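Local coordinates for EchA1_1 (Mycobacterium avium subsp. paratuberculosis, PDB 3R9T), which probably catalyses the reversible hydration of enoyl-CoA thioesters to 3-hydroxyacyl-CoA in fatty-acid metabolism, as a member of the enoyl-CoA hydratase/isomerase family, at residues 18-23 and 46-51; 103-108 and 198-203; 97-102 and 224-229; 56-61 and 191-196. One frame throughout, in Å; residues are numbered along the deposited sequence. Where two conformers were deposited one is given.

From the N terminus, contact 1 closes first: strand 19-24 meets the end of helix 35-50, a short loop within a beta-alpha-beta unit that strand 56-61 completes. That strand then opens contact 4, the loop 97-102 opens contact 3, and 103-108, directly after it, opens contact 2. Helix 192-204 closes contact 4 with its first turns and contact 2 with its later ones, before 224-229 closes contact 3. Contact 2 thus lies wholly within the span of contact 3, while contact 4 crosses both. Contacts 1, 2 and 4 pack helices on one six-stranded sheet; contact 3 ties the loop leading into strand 104-108 to the small hairpin 221-226.

Contact 1 (18-23 and 46-51); sequences NVMVIT and EEAQHD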
loop_
_atom_site.group_PDB
_atom_site.type_symbol
_atom_site.label_atom_id
_atom_site.label_comp_id
_atom_site.label_asym_id
_atom_site.label_seq_id
_atom_site.Cartn_x
_atom_site.Cartn_y
_atom_site.Cartn_z
ATOM N N ASN B 18 -10.347 -29.500 -10.847
ATOM C CA ASN B 18 -8.935 -29.108 -10.660
ATOM C C ASN B 18 -8.654 -28.190 -9.461
ATOM O O ASN B 18 -7.561 -27.615 -9.353
ATOM C CB ASN B 18 -8.356 -28.480 -11.935
ATOM C CG ASN B 18 -9.086 -27.204 -12.374
ATOM O OD1 ASN B 18 -9.817 -26.574 -11.605
ATOM N ND2 ASN B 18 -8.873 -26.821 -13.628
ATOM N N VAL B 19 -9.643 -28.062 -8.575
ATOM C CA VAL B 19 -9.513 -27.269 -7.351
ATOM C C VAL B 19 -9.472 -28.214 -6.177
ATOM O O VAL B 19 -10.310 -29.110 -6.062
ATOM C CB VAL B 19 -10.719 -26.316 -7.122
ATOM C CG1 VAL B 19 -10.536 -25.491 -5.833
ATOM C CG2 VAL B 19 -10.913 -25.401 -8.311
ATOM N N MET B 20 -8.496 -28.031 -5.306
ATOM C CA MET B 20 -8.518 -28.727 -4.044
ATOM C C MET B 20 -9.231 -27.849 -3.055
ATOM O O MET B 20 -8.858 -26.686 -2.873
ATOM C CB MET B 20 -7.118 -29.009 -3.543
ATOM C CG MET B 20 -7.110 -29.672 -2.194
ATOM S SD MET B 20 -5.462 -29.825 -1.512
ATOM C CE MET B 20 -4.912 -31.310 -2.374
ATOM N N VAL B 21 -10.235 -28.417 -2.403
ATOM C CA VAL B 21 -10.942 -27.732 -1.340
ATOM C C VAL B 21 -10.483 -28.305 -0.001
ATOM O O VAL B 21 -10.630 -29.511 0.263
ATOM C CB VAL B 21 -12.466 -27.889 -1.488
ATOM C CG1 VAL B 21 -13.204 -27.247 -0.317
ATOM C CG2 VAL B 21 -12.934 -27.310 -2.814
ATOM N N ILE B 22 -9.925 -27.429 0.831
ATOM C CA ILE B 22 -9.461 -27.777 2.172
ATOM C C ILE B 22 -10.437 -27.213 3.198
ATOM O O ILE B 22 -10.669 -26.004 3.227
ATOM C CB ILE B 22 -8.068 -27.157 2.450
ATOM C CG1 ILE B 22 -7.058 -27.631 1.416
ATOM C CG2 ILE B 22 -7.572 -27.505 3.855
ATOM C CD1 ILE B 22 -5.640 -27.055 1.615
ATOM N N THR B 23 -10.993 -28.069 4.053
ATOM C CA THR B 23 -12.006 -27.635 5.002
ATOM C C THR B 23 -11.510 -27.853 6.429
ATOM O O THR B 23 -11.195 -28.989 6.813
ATOM C CB THR B 23 -13.340 -28.390 4.774
ATOM O OG1 THR B 23 -13.776 -28.242 3.413
ATOM C CG2 THR B 23 -14.414 -27.876 5.717
ATOM N N GLU B 46 0.724 -29.046 0.613
ATOM C CA GLU B 46 1.925 -29.654 0.039
ATOM C C GLU B 46 1.536 -30.565 -1.131
ATOM O O GLU B 46 2.201 -30.579 -2.171
ATOM C CB GLU B 46 2.722 -30.388 1.147
ATOM C CG GLU B 46 3.810 -31.360 0.704
ATOM C CD GLU B 46 4.424 -32.132 1.882
ATOM O OE1 GLU B 46 5.649 -32.015 2.101
ATOM O OE2 GLU B 46 3.681 -32.849 2.594
ATOM N N GLU B 47 0.422 -31.277 -0.982
ATOM C CA GLU B 47 -0.082 -32.184 -2.020
ATOM C C GLU B 47 -0.532 -31.367 -3.218
ATOM O O GLU B 47 -0.259 -31.722 -4.362
ATOM C CB GLU B 47 -1.247 -33.031 -1.485
ATOM C CG GLU B 47 -2.041 -33.846 -2.531
ATOM C CD GLU B 47 -1.180 -34.824 -3.336
ATOM O OE1 GLU B 47 -1.360 -36.047 -3.161
ATOM O OE2 GLU B 47 -0.330 -34.386 -4.146
ATOM N N ALA B 48 -1.191 -30.250 -2.940
ATOM C CA ALA B 48 -1.675 -29.371 -3.999
ATOM C C ALA B 48 -0.493 -28.851 -4.810
ATOM O O ALA B 48 -0.553 -28.788 -6.042
ATOM C CB ALA B 48 -2.481 -28.204 -3.397
ATOM N N GLN B 49 0.580 -28.474 -4.117
ATOM C CA GLN B 49 1.764 -27.952 -4.775
ATOM C C GLN B 49 2.315 -28.994 -5.737
ATOM O O GLN B 49 2.775 -28.654 -6.815
ATOM C CB GLN B 49 2.842 -27.576 -3.759
ATOM C CG GLN B 49 4.149 -27.075 -4.368
ATOM C CD GLN B 49 3.913 -25.848 -5.214
ATOM O OE1 GLN B 49 4.000 -24.738 -4.721
ATOM N NE2 GLN B 49 3.566 -26.048 -6.482
ATOM N N HIS B 50 2.259 -30.262 -5.351
ATOM C CA HIS B 50 2.981 -31.291 -6.100
ATOM C C HIS B 50 2.167 -32.023 -7.144
ATOM O O HIS B 50 2.734 -32.667 -8.033
ATOM C CB HIS B 50 3.672 -32.233 -5.127
ATOM C CG HIS B 50 4.784 -31.557 -4.399
ATOM N ND1 HIS B 50 5.891 -31.067 -5.057
ATOM C CD2 HIS B 50 4.917 -31.179 -3.106
ATOM C CE1 HIS B 50 6.686 -30.468 -4.189
ATOM N NE2 HIS B 50 6.117 -30.521 -2.998
ATOM N N ASP B 51 0.850 -31.911 -7.051
ATOM C CA ASP B 51 -0.039 -32.578 -7.978
ATOM C C ASP B 51 -0.298 -31.624 -9.150
ATOM O O ASP B 51 -0.997 -30.618 -8.994
ATOM C CB ASP B 51 -1.334 -32.971 -7.247
ATOM C CG ASP B 51 -2.304 -33.747 -8.123
ATOM O OD1 ASP B 51 -2.094 -33.815 -9.350
ATOM O OD2 ASP B 51 -3.291 -34.283 -7.577
#
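Met-20 reaches out from strand 19-24 to the last turns of helix 35-50, where its thioether end settles against Ala-48 and the aliphatic stem of Glu-47. The close part is small and apolar: SD of Met-20 lies 3.9 Å from CB of Ala-48, and the terminal methyl CE of Met-20 comes to 3.8 Å from CG of Glu-47. CE of Met-20 also sits 3.9 Å from the backbone N of Ala-48, so the methyl touches the helix backbone as well as its side chains. The first two torsions of Met-20 are extended (chi1 177°, chi2 -173°) and carry the sulfur toward the helix; the bend at chi3 (-82°) then turns CE onto Glu-47, and the two side chains cross at about a right angle. Beyond this patch the contact opens toward solvent. Glu-47 lends its CB and CG, but the bend at chi2 leads its carboxylate away from the strand. Ala-44 of the same helix also meets Met-20, and Val-57 and Val-54 press on Ala-48. The contact thereby packs helix 35-50 on one face of the sheet, as the crossover between parallel neighbours 19-24 and 56-61, while Val-19 and Val-21 touch helix 192-204 on the other.

Contact 2 (103-108 and 198-203); sequences PTIAAV and ALASAI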
loop_
_atom_site.group_PDB
_atom_site.type_symbol
_atom_site.label_atom_id
_atom_site.label_comp_id
_atom_site.label_asym_id
_atom_site.label_seq_id
_atom_site.Cartn_x
_atom_site.Cartn_y
_atom_site.Cartn_z
ATOM N N PRO B 103 -2.702 -20.673 -6.896
ATOM C CA PRO B 103 -3.552 -19.721 -6.211
ATOM C C PRO B 103 -4.332 -20.317 -5.044
ATOM O O PRO B 103 -4.837 -21.453 -5.134
ATOM C CB PRO B 103 -4.511 -19.242 -7.316
ATOM C CG PRO B 103 -4.510 -20.360 -8.328
ATOM C CD PRO B 103 -3.104 -20.852 -8.304
ATOM N N THR B 104 -4.414 -19.522 -3.971
ATOM C CA THR B 104 -5.194 -19.838 -2.780
ATOM C C THR B 104 -6.309 -18.825 -2.554
ATOM O O THR B 104 -6.095 -17.630 -2.658
ATOM C CB THR B 104 -4.308 -19.920 -1.519
ATOM O OG1 THR B 104 -3.642 -18.662 -1.318
ATOM C CG2 THR B 104 -3.250 -21.062 -1.671
ATOM N N ILE B 105 -7.502 -19.327 -2.261
ATOM C CA ILE B 105 -8.672 -18.516 -2.058
ATOM C C ILE B 105 -9.280 -18.944 -0.744
ATOM O O ILE B 105 -9.646 -20.111 -0.579
ATOM C CB ILE B 105 -9.704 -18.767 -3.171
ATOM C CG1 ILE B 105 -9.091 -18.523 -4.554
ATOM C CG2 ILE B 105 -11.001 -17.943 -2.897
ATOM C CD1 ILE B 105 -9.976 -19.053 -5.705
ATOM N N ALA B 106 -9.405 -18.009 0.182
ATOM C CA ALA B 106 -10.121 -18.237 1.419
ATOM C C ALA B 106 -11.618 -18.046 1.197
ATOM O O ALA B 106 -12.038 -17.003 0.723
ATOM C CB ALA B 106 -9.640 -17.261 2.459
ATOM N N ALA B 107 -12.409 -19.067 1.505
ATOM C CA ALA B 107 -13.838 -18.976 1.391
ATOM C C ALA B 107 -14.384 -18.881 2.804
ATOM O O ALA B 107 -14.552 -19.905 3.496
ATOM C CB ALA B 107 -14.368 -20.184 0.679
ATOM N N VAL B 108 -14.590 -17.640 3.230
ATOM C CA VAL B 108 -14.921 -17.311 4.605
ATOM C C VAL B 108 -16.421 -17.418 4.838
ATOM O O VAL B 108 -17.205 -16.554 4.417
ATOM C CB VAL B 108 -14.379 -15.947 4.944
ATOM C CG1 VAL B 108 -14.733 -15.591 6.358
ATOM C CG2 VAL B 108 -12.843 -15.957 4.732
ATOM N N ALA B 198 -16.145 -20.510 -8.305
ATOM C CA ALA B 198 -16.313 -19.719 -9.524
ATOM C C ALA B 198 -15.102 -18.791 -9.742
ATOM O O ALA B 198 -14.614 -18.640 -10.869
ATOM C CB ALA B 198 -17.600 -18.912 -9.466
ATOM N N LEU B 199 -14.632 -18.165 -8.663
ATOM C CA LEU B 199 -13.423 -17.343 -8.740
ATOM C C LEU B 199 -12.212 -18.215 -9.115
ATOM O O LEU B 199 -11.393 -17.831 -9.959
ATOM C CB LEU B 199 -13.171 -16.617 -7.416
ATOM C CG LEU B 199 -11.945 -15.696 -7.350
ATOM C CD1 LEU B 199 -12.009 -14.638 -8.481
ATOM C CD2 LEU B 199 -11.866 -15.022 -5.988
ATOM N N ALA B 200 -12.097 -19.393 -8.508
ATOM C CA ALA B 200 -11.026 -20.316 -8.875
ATOM C C ALA B 200 -11.046 -20.602 -10.376
ATOM O O ALA B 200 -9.990 -20.623 -11.034
ATOM C CB ALA B 200 -11.131 -21.618 -8.099
ATOM N N SER B 201 -12.254 -20.793 -10.911
ATOM C CA SER B 201 -12.424 -21.083 -12.338
ATOM C C SER B 201 -11.928 -19.942 -13.222
ATOM O O SER B 201 -11.408 -20.205 -14.300
ATOM C CB SER B 201 -13.859 -21.535 -12.683
ATOM O OG SER B 201 -14.754 -20.452 -12.841
ATOM N N ALA B 202 -12.018 -18.696 -12.743
ATOM C CA ALA B 202 -11.516 -17.523 -13.475
ATOM C C ALA B 202 -9.993 -17.477 -13.576
ATOM O O ALA B 202 -9.460 -16.730 -14.395
ATOM C CB ALA B 202 -12.043 -16.205 -12.836
ATOM N N ILE B 203 -9.313 -18.255 -12.731
ATOM C CA ILE B 203 -7.854 -18.366 -12.710
ATOM C C ILE B 203 -7.387 -19.636 -13.398
ATOM O O ILE B 203 -6.432 -19.587 -14.167
ATOM C CB ILE B 203 -7.321 -18.348 -11.260
ATOM C CG1 ILE B 203 -7.779 -17.073 -10.548
ATOM C CG2 ILE B 203 -5.760 -18.478 -11.227
ATOM C CD1 ILE B 203 -7.551 -17.133 -9.032
#
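This is a buried, wholly apolar strand-helix contact, in which Pro-103, just before strand 104-108, and Ile-105 within it pack on Leu-199, Ala-200 and Ile-203 of helix 192-204. Ile-105 makes the deepest approach. CD1 of Ile-105 lies 3.5 Å from N of Ala-200, so it rests on the helix backbone beside the alanine methyl. The distance from CD1 of Ile-105 to that methyl, CB of Ala-200, is 3.7 Å. On Leu-199 the nearest side-chain atom is CG, 4.2 Å from CD1 of Ile-105. CG1 of Ile-105 stands opposite its own carbonyl carbon (chi1 -56°) and chi2 is extended (167°), which sends CD1 outward from the strand to its full reach. The fold is that of the crotonase family, and strand 104-108 is an inner strand of its six-stranded sheet, parallel to neighbours 56-61 and 125-129; helix 192-204 packs on the face that carries Ile-105 and Ala-107. Further along the helix, Ile-203 and Pro-103 slide past each other in opposite directions, with CG2 of Ile-203 3.7 Å from CG of Pro-103 and CD1 of Ile-203 4.1 Å from CB of Pro-103. Leu-125 of the next strand lies against both Leu-199 and Ile-203. On the helix side turned from the strand, the hydroxyl of Ser-201 donates to Ala-198 O. Arg-164 and Thr-168 of a neighbouring subunit pack on Leu-199 and Ile-203 respectively, bringing this helix to a subunit boundary.

Contact 3 (97-102 and 224-229); sequences RHFIDK and GVVVGD
The ring of Phe-99 is met obliquely by two groups of segment 224-229: the CG2 methyl of Val-226, 4.0 Å from CD1 of Phe-99, and the carbonyl O of Gly-224. The side chains of Phe-99 and Val-226 cross at about a right angle. Val-221 touches both of them, and Lys-215 and Arg-216 of helix 208-218 also lie against the Phe-99 side chain. Earlier in the loop, the ring of His-98 stacks with Trp-90, and the guanidinium of Arg-97 makes a cation-pi contact with Trp-233. Phe-99 has CG anti to its N (chi1 179°), which swings the ring toward the hairpin, while CB of Phe-99 stays 3.8 Å from O of Gly-224. Two waters join the backbones here. One lies 3.0 Å from Phe-99 N, whose proton it accepts, and is also within bonding reach of Arg-97 O and Gly-224 O. The second is 2.8 Å from Phe-99 O and 2.7 Å from Gly-224 O. Gly-224 itself has a positive phi (75°), a backbone shape that suits glycine at this turn. The chemistry of this surface contact is thus divided: the main chains of loop and hairpin are joined through water, while the side chains meet directly at Phe-99 and Val-226.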
loop_
_atom_site.group_PDB
_atom_site.type_symbol
_atom_site.label_atom_id
_atom_site.label_comp_id
_atom_site.label_asym_id
_atom_site.label_seq_id
_atom_site.Cartn_x
_atom_site.Cartn_y
_atom_site.Cartn_z
ATOM N N ARG B 97 2.871 -19.265 6.627
ATOM C CA ARG B 97 4.233 -19.173 6.086
ATOM C C ARG B 97 4.503 -20.378 5.184
ATOM O O ARG B 97 5.594 -20.935 5.190
ATOM C CB ARG B 97 5.249 -19.136 7.234
ATOM C CG ARG B 97 6.584 -18.560 6.905
ATOM C CD ARG B 97 7.357 -18.399 8.221
ATOM N NE ARG B 97 8.661 -17.776 8.075
ATOM C CZ ARG B 97 9.530 -17.619 9.075
ATOM N NH1 ARG B 97 9.239 -18.050 10.303
ATOM N NH2 ARG B 97 10.703 -17.036 8.848
ATOM N N HIS B 98 3.495 -20.765 4.410
ATOM C CA HIS B 98 3.560 -21.920 3.526
ATOM C C HIS B 98 3.245 -21.493 2.096
ATOM O O HIS B 98 2.154 -21.716 1.595
ATOM C CB HIS B 98 2.560 -22.965 3.998
ATOM C CG HIS B 98 2.718 -24.307 3.363
ATOM N ND1 HIS B 98 2.052 -25.413 3.845
ATOM C CD2 HIS B 98 3.454 -24.735 2.309
ATOM C CE1 HIS B 98 2.374 -26.466 3.113
ATOM N NE2 HIS B 98 3.222 -26.083 2.177
ATOM N N PHE B 99 4.225 -20.894 1.445
ATOM C CA PHE B 99 4.057 -20.451 0.083
ATOM C C PHE B 99 3.942 -21.655 -0.846
ATOM O O PHE B 99 4.780 -22.578 -0.818
ATOM C CB PHE B 99 5.233 -19.584 -0.387
ATOM C CG PHE B 99 5.079 -19.129 -1.812
ATOM C CD1 PHE B 99 4.329 -18.001 -2.107
ATOM C CD2 PHE B 99 5.609 -19.877 -2.857
ATOM C CE1 PHE B 99 4.131 -17.599 -3.432
ATOM C CE2 PHE B 99 5.437 -19.479 -4.187
ATOM C CZ PHE B 99 4.699 -18.339 -4.466
ATOM N N ILE B 100 2.902 -21.611 -1.672
ATOM C CA ILE B 100 2.748 -22.494 -2.820
ATOM C C ILE B 100 2.507 -21.666 -4.085
ATOM O O ILE B 100 1.969 -20.556 -4.036
ATOM C CB ILE B 100 1.639 -23.567 -2.626
ATOM C CG1 ILE B 100 0.229 -22.957 -2.623
ATOM C CG2 ILE B 100 1.943 -24.410 -1.373
ATOM C CD1 ILE B 100 -0.872 -24.026 -2.806
ATOM N N ASP B 101 2.930 -22.226 -5.216
ATOM C CA ASP B 101 2.861 -21.667 -6.572
ATOM C C ASP B 101 1.456 -21.482 -7.114
ATOM O O ASP B 101 1.224 -20.771 -8.118
ATOM C CB ASP B 101 3.540 -22.654 -7.533
ATOM C CG ASP B 101 5.039 -22.686 -7.392
ATOM O OD1 ASP B 101 5.631 -21.663 -6.994
ATOM O OD2 ASP B 101 5.631 -23.741 -7.701
ATOM N N LYS B 102 0.524 -22.226 -6.530
ATOM C CA LYS B 102 -0.844 -22.243 -7.024
ATOM C C LYS B 102 -1.718 -21.280 -6.233
ATOM O O LYS B 102 -1.502 -21.072 -5.048
ATOM C CB LYS B 102 -1.379 -23.659 -6.947
ATOM C CG LYS B 102 -0.301 -24.686 -7.319
ATOM C CD LYS B 102 -0.718 -25.654 -8.355
ATOM C CE LYS B 102 0.402 -26.658 -8.676
ATOM N NZ LYS B 102 -0.106 -28.037 -8.672
ATOM N N GLY B 224 11.178 -20.658 -2.736
ATOM C CA GLY B 224 10.030 -21.010 -1.899
ATOM C C GLY B 224 9.766 -20.137 -0.682
ATOM O O GLY B 224 8.861 -20.436 0.089
ATOM N N VAL B 225 10.534 -19.060 -0.509
ATOM C CA VAL B 225 10.378 -18.155 0.636
ATOM C C VAL B 225 9.969 -16.755 0.189
ATOM O O VAL B 225 10.568 -16.202 -0.723
ATOM C CB VAL B 225 11.700 -18.032 1.434
ATOM C CG1 VAL B 225 11.546 -17.062 2.609
ATOM C CG2 VAL B 225 12.131 -19.401 1.929
ATOM N N VAL B 226 8.960 -16.190 0.847
ATOM C CA VAL B 226 8.573 -14.796 0.655
ATOM C C VAL B 226 9.608 -13.962 1.424
ATOM O O VAL B 226 9.516 -13.771 2.636
ATOM C CB VAL B 226 7.140 -14.526 1.140
ATOM C CG1 VAL B 226 6.743 -13.048 0.935
ATOM C CG2 VAL B 226 6.161 -15.463 0.412
ATOM N N VAL B 227 10.579 -13.445 0.680
ATOM C CA VAL B 227 11.758 -12.788 1.245
ATOM C C VAL B 227 11.422 -11.601 2.123
ATOM O O VAL B 227 12.006 -11.415 3.202
ATOM C CB VAL B 227 12.659 -12.283 0.102
ATOM C CG1 VAL B 227 13.772 -11.393 0.634
ATOM C CG2 VAL B 227 13.213 -13.455 -0.662
ATOM N N GLY B 228 10.494 -10.789 1.643
ATOM C CA GLY B 228 10.135 -9.552 2.315
ATOM C C GLY B 228 9.460 -9.733 3.664
ATOM O O GLY B 228 9.450 -8.802 4.473
ATOM N N ASP B 229 8.900 -10.920 3.920
ATOM C CA ASP B 229 8.247 -11.199 5.206
ATOM C C ASP B 229 9.203 -11.578 6.339
ATOM O O ASP B 229 8.807 -11.584 7.516
ATOM C CB ASP B 229 7.233 -12.335 5.068
ATOM C CG ASP B 229 6.002 -11.954 4.284
ATOM O OD1 ASP B 229 5.789 -10.744 3.988
ATOM O OD2 ASP B 229 5.239 -12.910 3.977
HETATM O O HOH W 1 7.000 -20.477 2.422
HETATM O O HOH W 2 7.523 -22.713 -0.476
#

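Contact 4 (56-61 and 191-196); sequences AVVLTG and SVLDAA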
loop_
_atom_site.group_PDB
_atom_site.type_symbol
_atom_site.label_atom_id
_atom_site.label_comp_id
_atom_site.label_asym_id
_atom_site.label_seq_id
_atom_site.Cartn_x
_atom_site.Cartn_y
_atom_site.Cartn_z
ATOM N N ALA B 56 -5.709 -24.854 -8.340
ATOM C CA ALA B 56 -6.080 -23.843 -7.347
ATOM C C ALA B 56 -6.501 -24.530 -6.053
ATOM O O ALA B 56 -6.895 -25.697 -6.046
ATOM C CB ALA B 56 -7.223 -22.969 -7.862
ATOM N N VAL B 57 -6.414 -23.784 -4.959
ATOM C CA VAL B 57 -6.796 -24.262 -3.656
ATOM C C VAL B 57 -7.775 -23.303 -3.029
ATOM O O VAL B 57 -7.547 -22.089 -3.046
ATOM C CB VAL B 57 -5.564 -24.343 -2.763
ATOM C CG1 VAL B 57 -5.938 -24.680 -1.314
ATOM C CG2 VAL B 57 -4.589 -25.361 -3.339
ATOM N N VAL B 58 -8.855 -23.857 -2.477
ATOM C CA VAL B 58 -9.805 -23.119 -1.641
ATOM C C VAL B 58 -9.759 -23.639 -0.208
ATOM O O VAL B 58 -9.795 -24.862 0.016
ATOM C CB VAL B 58 -11.250 -23.245 -2.171
ATOM C CG1 VAL B 58 -12.262 -22.625 -1.211
ATOM C CG2 VAL B 58 -11.369 -22.587 -3.535
ATOM N N LEU B 59 -9.674 -22.701 0.740
ATOM C CA LEU B 59 -9.659 -22.983 2.175
ATOM C C LEU B 59 -10.964 -22.462 2.765
ATOM O O LEU B 59 -11.291 -21.304 2.573
ATOM C CB LEU B 59 -8.470 -22.290 2.867
ATOM C CG LEU B 59 -8.418 -22.482 4.392
ATOM C CD1 LEU B 59 -8.144 -23.955 4.725
ATOM C CD2 LEU B 59 -7.390 -21.535 5.042
ATOM N N THR B 60 -11.703 -23.309 3.484
ATOM C CA THR B 60 -12.966 -22.901 4.111
ATOM C C THR B 60 -13.122 -23.625 5.463
ATOM O O THR B 60 -12.260 -24.431 5.859
ATOM C CB THR B 60 -14.144 -23.196 3.142
ATOM O OG1 THR B 60 -15.326 -22.455 3.508
ATOM C CG2 THR B 60 -14.430 -24.714 3.072
ATOM N N GLY B 61 -14.201 -23.314 6.174
ATOM C CA GLY B 61 -14.470 -23.896 7.475
ATOM C C GLY B 61 -15.733 -24.724 7.396
ATOM O O GLY B 61 -16.666 -24.375 6.672
ATOM N N SER B 191 -23.493 -19.186 0.325
ATOM C CA SER B 191 -23.012 -19.430 -1.053
ATOM C C SER B 191 -21.490 -19.292 -1.203
ATOM O O SER B 191 -20.974 -19.276 -2.331
ATOM C CB SER B 191 -23.710 -18.491 -2.058
ATOM O OG SER B 191 -23.273 -17.145 -1.947
ATOM N N VAL B 192 -20.765 -19.212 -0.087
ATOM C CA VAL B 192 -19.336 -18.841 -0.160
ATOM C C VAL B 192 -18.468 -19.875 -0.892
ATOM O O VAL B 192 -17.582 -19.496 -1.658
ATOM C CB VAL B 192 -18.709 -18.443 1.204
ATOM C CG1 VAL B 192 -18.259 -19.672 2.011
ATOM C CG2 VAL B 192 -17.520 -17.525 0.959
ATOM N N LEU B 193 -18.741 -21.166 -0.721
ATOM C CA LEU B 193 -17.946 -22.163 -1.433
ATOM C C LEU B 193 -18.168 -22.110 -2.942
ATOM O O LEU B 193 -17.202 -22.120 -3.720
ATOM C CB LEU B 193 -18.194 -23.571 -0.894
ATOM C CG LEU B 193 -17.309 -24.659 -1.520
ATOM C CD1 LEU B 193 -15.800 -24.316 -1.471
ATOM C CD2 LEU B 193 -17.576 -26.011 -0.858
ATOM N N ASP B 194 -19.432 -22.070 -3.364
ATOM C CA ASP B 194 -19.730 -21.954 -4.790
ATOM C C ASP B 194 -19.102 -20.710 -5.417
ATOM O O ASP B 194 -18.545 -20.783 -6.515
ATOM C CB ASP B 194 -21.238 -21.954 -5.049
ATOM C CG ASP B 194 -21.852 -23.335 -4.960
ATOM O OD1 ASP B 194 -21.126 -24.355 -5.033
ATOM O OD2 ASP B 194 -23.093 -23.393 -4.830
ATOM N N ALA B 195 -19.179 -19.584 -4.708
ATOM C CA ALA B 195 -18.597 -18.335 -5.185
ATOM C C ALA B 195 -17.084 -18.458 -5.306
ATOM O O ALA B 195 -16.480 -17.979 -6.278
ATOM C CB ALA B 195 -18.964 -17.199 -4.251
ATOM N N ALA B 196 -16.460 -19.110 -4.330
ATOM C CA ALA B 196 -15.007 -19.294 -4.372
ATOM C C ALA B 196 -14.576 -20.223 -5.512
ATOM O O ALA B 196 -13.552 -20.004 -6.137
ATOM C CB ALA B 196 -14.488 -19.815 -3.036
#
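Apolar packing carries most of this contact, and Val-58 of strand 56-61 is at its centre. CG1 of Val-58 reaches two residues of the first turns of helix 192-204: CD1 of Leu-193 at 3.9 Å and CB of Ala-196 at 4.0 Å. CG1 stands anti to the backbone N (chi1 173°), a setting that lets this one branch touch both. The side chains of Val-58 and Leu-193 cross obliquely. Leu-193 leaves its backbone to one side of the strand, and its extended first torsion (chi1 -175°) brings the far methyl back to the valine. Thr-60, two residues on along the same face, makes a looser touch, with OG1 of Thr-60 4.3 Å from CG1 of Val-192. The strand and helix axes run nearly antiparallel, at 167°, and approach to 9.7 Å, a spacing filled by valine, leucine and alanine side chains. Val-19 and Ala-107, from the two flanking strands, also touch Val-58. Helix 192-204 thus covers one face of the central sheet of the crotonase fold, while Val-57 and Leu-59 face the other, where helix 35-50 packs.

Polar bonds lie around the contact and do not span it. The hydroxyl of buried Thr-60 is hydrogen-bonded to Ala-107 O on the neighbouring strand, and Ser-191, at the N-cap position, directs its OG to Glu-188 O without capping the helix. Between these two segments the hold is therefore shape fit alone, and the one buried hydroxyl at the interface is satisfied within the sheet.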